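Local coordinates for EH1AB1 (Metagenome, PDB 6I8F), which hydrolyses esters, probably through a serine nucleophile in an alpha/beta-hydrolase fold, at residues V184-R189 with T257-A262; A91-T96 with N158-G163. One frame throughout, in Å; residues are numbered along the deposited sequence.

From the N terminus, the chain first reaches 91-96, at the start of strand 94-100. It then runs through helix 114-124, strand 127-132 and helix 143-157 before 158-163 comes back to that strand start and closes contact 2, a loop of 61 intervening residues. After strand 169-174 comes helix 176-190, and its last turns, 184-189, open contact 1, which closes after 67 intervening residues at 257-262, just ahead of strand 262-267. The two loops lie in series, neither nested nor crossed, with centres about 21 Å apart. Contact 2 ties the loop after helix 143-157 to the sheet, and contact 1 joins helix 176-190 to the lead-in of another strand.

Contact 1: V184-R189 with T257-A262; sequences VCQACR and TGLPPA
Arg189 reaches from the last turns of helix 176-190 across Leu259 to the backbone of Thr257. Its CG stands anti to the backbone N (chi1 -175°), and a bend at chi3 turns the guanidinium so that NH1 gives a hydrogen bond to Thr257 O at 2.9 Å. The carbonyl oxygen lies near the guanidinium plane, at its edge, while the N-H...O angle of 148° leaves the bond moderately bent. Asp255 O accepts from the same NH1, so one nitrogen holds two backbone carbonyls of the loop. Leu259 puts CD2 over one guanidinium face, displaced toward the rim, and its CG is 3.7 Å from Arg189 NH1. That same CD2 meets Gln186 CG at 3.9 Å, which wedges the leucine between two side chains one turn apart on the helix; Gln186 NE2 itself goes on to Pro250 O and Tyr279 OH. Farther back on the helix, Cys185 points at the ring of Pro260: Cys185 SG touches Pro260 CG at 3.4 Å, and Cys185 CB lies 3.7 Å from Pro260 CD. A methionine in place of Arg189 would probably leave the carbonyls of Thr257 and Asp255 without this donor and the loop less firmly held. Leu283 of helix 273-285 also touches Leu259. Helix 176-190 follows the probable nucleophile elbow, and here its far end packs on the loop that feeds strand 262-267 of the central sheet, as in the alpha/beta-hydrolase fold.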
loop_
_atom_site.group_PDB
_atom_site.type_symbol
_atom_site.label_atom_id
_atom_site.label_comp_id
_atom_site.label_asym_id
_atom_site.label_seq_id
_atom_site.Cartn_x
_atom_site.Cartn_y
_atom_site.Cartn_z
ATOM N N VAL A 184 -8.011 9.011 -17.537
ATOM C CA VAL A 184 -7.089 10.111 -17.855
ATOM C C VAL A 184 -5.702 9.547 -18.189
ATOM O O VAL A 184 -5.074 9.977 -19.152
ATOM C CB VAL A 184 -7.000 11.168 -16.732
ATOM C CG1 VAL A 184 -5.843 12.135 -16.955
ATOM C CG2 VAL A 184 -8.305 11.935 -16.582
ATOM N N CYS A 185 -5.222 8.597 -17.378
ATOM C CA CYS A 185 -3.888 8.003 -17.593
ATOM C C CYS A 185 -3.816 7.297 -18.952
ATOM O O CYS A 185 -2.835 7.482 -19.691
ATOM C CB CYS A 185 -3.530 7.015 -16.497
ATOM S SG CYS A 185 -3.354 7.801 -14.873
ATOM N N GLN A 186 -4.849 6.509 -19.265
ATOM C CA GLN A 186 -4.913 5.753 -20.531
ATOM C C GLN A 186 -5.020 6.716 -21.721
ATOM O O GLN A 186 -4.365 6.490 -22.743
ATOM C CB GLN A 186 -6.074 4.760 -20.542
ATOM C CG GLN A 186 -5.820 3.531 -19.698
ATOM C CD GLN A 186 -6.850 2.470 -19.975
ATOM O OE1 GLN A 186 -7.459 2.451 -21.045
ATOM N NE2 GLN A 186 -7.055 1.590 -19.006
ATOM N N ALA A 187 -5.789 7.798 -21.550
ATOM C CA ALA A 187 -6.002 8.813 -22.604
ATOM C C ALA A 187 -4.684 9.492 -22.980
ATOM O O ALA A 187 -4.326 9.557 -24.160
ATOM C CB ALA A 187 -7.014 9.827 -22.160
ATOM N N CYS A 188 -3.946 9.965 -21.972
ATOM C CA CYS A 188 -2.635 10.572 -22.211
ATOM C C CYS A 188 -1.686 9.572 -22.880
ATOM O O CYS A 188 -0.974 9.911 -23.832
ATOM C CB CYS A 188 -2.008 11.082 -20.924
ATOM S SG CYS A 188 -2.951 12.459 -20.235
ATOM N N ARG A 189 -1.675 8.338 -22.383
ATOM C CA ARG A 189 -0.775 7.359 -22.933
ATOM C C ARG A 189 -1.135 7.102 -24.405
ATOM O O ARG A 189 -0.260 7.120 -25.265
ATOM C CB ARG A 189 -0.812 6.048 -22.148
ATOM C CG ARG A 189 0.221 5.059 -22.659
ATOM C CD ARG A 189 -0.134 3.622 -22.413
ATOM N NE ARG A 189 -1.426 3.199 -22.930
ATOM C CZ ARG A 189 -1.975 2.052 -22.582
ATOM N NH1 ARG A 189 -1.295 1.247 -21.785
ATOM N NH2 ARG A 189 -3.181 1.716 -22.995
ATOM N N THR A 257 0.959 -1.533 -20.145
ATOM C CA THR A 257 2.329 -1.043 -20.016
ATOM C C THR A 257 2.334 0.463 -20.300
ATOM O O THR A 257 1.506 0.972 -21.080
ATOM C CB THR A 257 3.327 -1.791 -20.916
ATOM O OG1 THR A 257 3.112 -1.383 -22.263
ATOM C CG2 THR A 257 3.218 -3.297 -20.819
ATOM N N GLY A 258 3.251 1.174 -19.636
ATOM C CA GLY A 258 3.389 2.617 -19.805
ATOM C C GLY A 258 2.396 3.428 -18.984
ATOM O O GLY A 258 2.384 4.644 -19.078
ATOM N N LEU A 259 1.549 2.768 -18.189
ATOM C CA LEU A 259 0.634 3.464 -17.301
ATOM C C LEU A 259 1.379 3.797 -16.014
ATOM O O LEU A 259 2.323 3.103 -15.655
ATOM C CB LEU A 259 -0.596 2.595 -17.036
ATOM C CG LEU A 259 -1.520 2.387 -18.234
ATOM C CD1 LEU A 259 -2.708 1.522 -17.848
ATOM C CD2 LEU A 259 -1.989 3.723 -18.825
ATOM N N PRO A 260 1.012 4.890 -15.310
ATOM C CA PRO A 260 1.772 5.326 -14.143
ATOM C C PRO A 260 1.596 4.459 -12.896
ATOM O O PRO A 260 0.608 3.747 -12.755
ATOM C CB PRO A 260 1.255 6.732 -13.842
ATOM C CG PRO A 260 -0.065 6.853 -14.563
ATOM C CD PRO A 260 -0.098 5.796 -15.643
ATOM N N PRO A 261 2.557 4.513 -11.948
ATOM C CA PRO A 261 2.428 3.801 -10.673
ATOM C C PRO A 261 1.091 4.153 -10.003
ATOM O O PRO A 261 0.576 5.249 -10.174
ATOM C CB PRO A 261 3.631 4.291 -9.854
ATOM C CG PRO A 261 4.637 4.736 -10.896
ATOM C CD PRO A 261 3.817 5.263 -12.052
ATOM N N ALA A 262 0.542 3.200 -9.258
ATOM C CA ALA A 262 -0.827 3.266 -8.834
ATOM C C ALA A 262 -0.953 2.828 -7.377
ATOM O O ALA A 262 -0.141 2.060 -6.874
ATOM C CB ALA A 262 -1.667 2.378 -9.733
#

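Contact 2: A91-T96 with N158-G163; sequences AGLLPT and NAESFG
The backbones of Leu93 and Gly163 come within 4.7 Å of each other, CA to CA, and Leu94 N gives a nearly straight hydrogen bond to Gly163 O at 2.9 Å (N-H...O angle 172°). The donor is tilted 32° from the carbonyl plane. Leu93 CA lies 3.5 Å from this same oxygen in a CA-H...O contact, so the carbonyl receives an amide and a carbon donor from adjoining residues. Gly163 has positive phi, a backbone shape that glycine adopts readily, and its N bonds back to Glu160 O, closing a tight turn.

Leu93 supplies most of the side-chain contact. With CG anti to its carbonyl carbon (chi1 -58°), the isobutyl group leans over the turn: CD2 rests 3.9 Å from Gly163 C and reaches the backbone of Glu160, its distance to Glu160 CA being 4.1 Å. CD1 passes near the carboxylate of Glu160, whose chain is extended beyond CG, and the two side chains slant across one another at the surface.

The side chain of Leu94 touches the loop only lightly, through CB near Gly163 O; its backbone also bonds to Asp165. Thr96 OG1 turns back along its own strand and donates to Leu94 O at 2.7 Å, from above the carbonyl plane. Gln127 NE2 bonds to this OG1 as well as to Phe162 O, bridging the strand and the loop from strand 127-132. Phe162 meets Phe81 edge-to-face on strand 78-85.

In this way the loop that leads from helix 143-157 toward strand 169-174 is pinned by one backbone bond to the start of the neighbouring parallel strand 94-100, at the end of an inner strand of the central, mostly parallel sheet of an alpha/beta hydrolase.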
loop_
_atom_site.group_PDB
_atom_site.type_symbol
_atom_site.label_atom_id
_atom_site.label_comp_id
_atom_site.label_asym_id
_atom_site.label_seq_id
_atom_site.Cartn_x
_atom_site.Cartn_y
_atom_site.Cartn_z
ATOM N N ALA A 91 7.472 24.804 0.607
ATOM C CA ALA A 91 8.080 24.763 -0.733
ATOM C C ALA A 91 7.147 25.431 -1.753
ATOM O O ALA A 91 5.923 25.422 -1.595
ATOM C CB ALA A 91 8.399 23.344 -1.128
ATOM N N GLY A 92 7.737 25.987 -2.811
ATOM C CA GLY A 92 6.990 26.671 -3.854
ATOM C C GLY A 92 6.157 25.693 -4.673
ATOM O O GLY A 92 4.915 25.739 -4.669
ATOM N N LEU A 93 6.851 24.793 -5.370
ATOM C CA LEU A 93 6.227 23.814 -6.251
ATOM C C LEU A 93 6.072 22.500 -5.483
ATOM O O LEU A 93 7.055 21.909 -5.063
ATOM C CB LEU A 93 7.089 23.627 -7.501
ATOM C CG LEU A 93 7.356 24.895 -8.314
ATOM C CD1 LEU A 93 8.279 24.592 -9.490
ATOM C CD2 LEU A 93 6.056 25.527 -8.787
ATOM N N LEU A 94 4.827 22.066 -5.280
ATOM C CA LEU A 94 4.568 20.863 -4.509
ATOM C C LEU A 94 4.194 19.728 -5.446
ATOM O O LEU A 94 3.515 19.940 -6.452
ATOM C CB LEU A 94 3.428 21.111 -3.521
ATOM C CG LEU A 94 3.761 22.019 -2.346
ATOM C CD1 LEU A 94 2.508 22.331 -1.552
ATOM C CD2 LEU A 94 4.822 21.385 -1.455
ATOM N N PRO A 95 4.548 18.477 -5.087
ATOM C CA PRO A 95 3.910 17.319 -5.697
ATOM C C PRO A 95 2.403 17.546 -5.482
ATOM O O PRO A 95 1.996 18.072 -4.445
ATOM C CB PRO A 95 4.454 16.086 -4.959
ATOM C CG PRO A 95 5.532 16.612 -4.013
ATOM C CD PRO A 95 5.438 18.122 -3.974
ATOM N N THR A 96 1.600 17.194 -6.484
ATOM C CA THR A 96 0.219 17.651 -6.561
ATOM C C THR A 96 -0.674 16.493 -7.014
ATOM O O THR A 96 -0.360 15.813 -7.983
ATOM C CB THR A 96 0.087 18.850 -7.514
ATOM O OG1 THR A 96 0.818 19.950 -6.967
ATOM C CG2 THR A 96 -1.351 19.261 -7.740
ATOM N N ASN A 158 0.476 24.002 -17.265
ATOM C CA ASN A 158 0.566 25.270 -16.547
ATOM C C ASN A 158 0.950 25.009 -15.083
ATOM O O ASN A 158 0.489 25.699 -14.165
ATOM C CB ASN A 158 -0.754 26.029 -16.683
ATOM C CG ASN A 158 -1.032 26.384 -18.127
ATOM O OD1 ASN A 158 -0.430 27.321 -18.647
ATOM N ND2 ASN A 158 -1.874 25.606 -18.798
ATOM N N ALA A 159 1.807 24.007 -14.884
ATOM C CA ALA A 159 2.047 23.408 -13.572
ATOM C C ALA A 159 2.476 24.492 -12.573
ATOM O O ALA A 159 1.931 24.586 -11.457
ATOM C CB ALA A 159 3.075 22.305 -13.704
ATOM N N GLU A 160 3.413 25.343 -13.008
ATOM C CA GLU A 160 3.979 26.394 -12.155
ATOM C C GLU A 160 2.889 27.369 -11.673
ATOM O O GLU A 160 2.942 27.808 -10.525
ATOM C CB GLU A 160 5.130 27.077 -12.887
ATOM C CG GLU A 160 6.337 26.172 -13.005
ATOM C CD GLU A 160 7.570 26.825 -13.599
ATOM O OE1 GLU A 160 7.399 27.670 -14.504
ATOM O OE2 GLU A 160 8.696 26.482 -13.166
ATOM N N SER A 161 1.904 27.677 -12.527
ATOM C CA SER A 161 0.807 28.585 -12.182
ATOM C C SER A 161 -0.011 28.002 -11.030
ATOM O O SER A 161 -0.570 28.736 -10.249
ATOM C CB SER A 161 -0.115 28.873 -13.356
ATOM O OG SER A 161 0.615 29.001 -14.563
ATOM N N PHE A 162 -0.107 26.669 -10.975
ATOM C CA PHE A 162 -0.868 25.979 -9.940
ATOM C C PHE A 162 0.041 25.574 -8.764
ATOM O O PHE A 162 -0.388 24.831 -7.891
ATOM C CB PHE A 162 -1.574 24.769 -10.561
ATOM C CG PHE A 162 -2.679 25.130 -11.519
ATOM C CD1 PHE A 162 -2.415 25.332 -12.864
ATOM C CD2 PHE A 162 -3.981 25.303 -11.066
ATOM C CE1 PHE A 162 -3.430 25.686 -13.737
ATOM C CE2 PHE A 162 -4.997 25.646 -11.946
ATOM C CZ PHE A 162 -4.717 25.846 -13.276
ATOM N N GLY A 163 1.285 26.072 -8.736
ATOM C CA GLY A 163 2.244 25.777 -7.671
ATOM C C GLY A 163 2.557 24.289 -7.580
ATOM O O GLY A 163 2.778 23.752 -6.474
#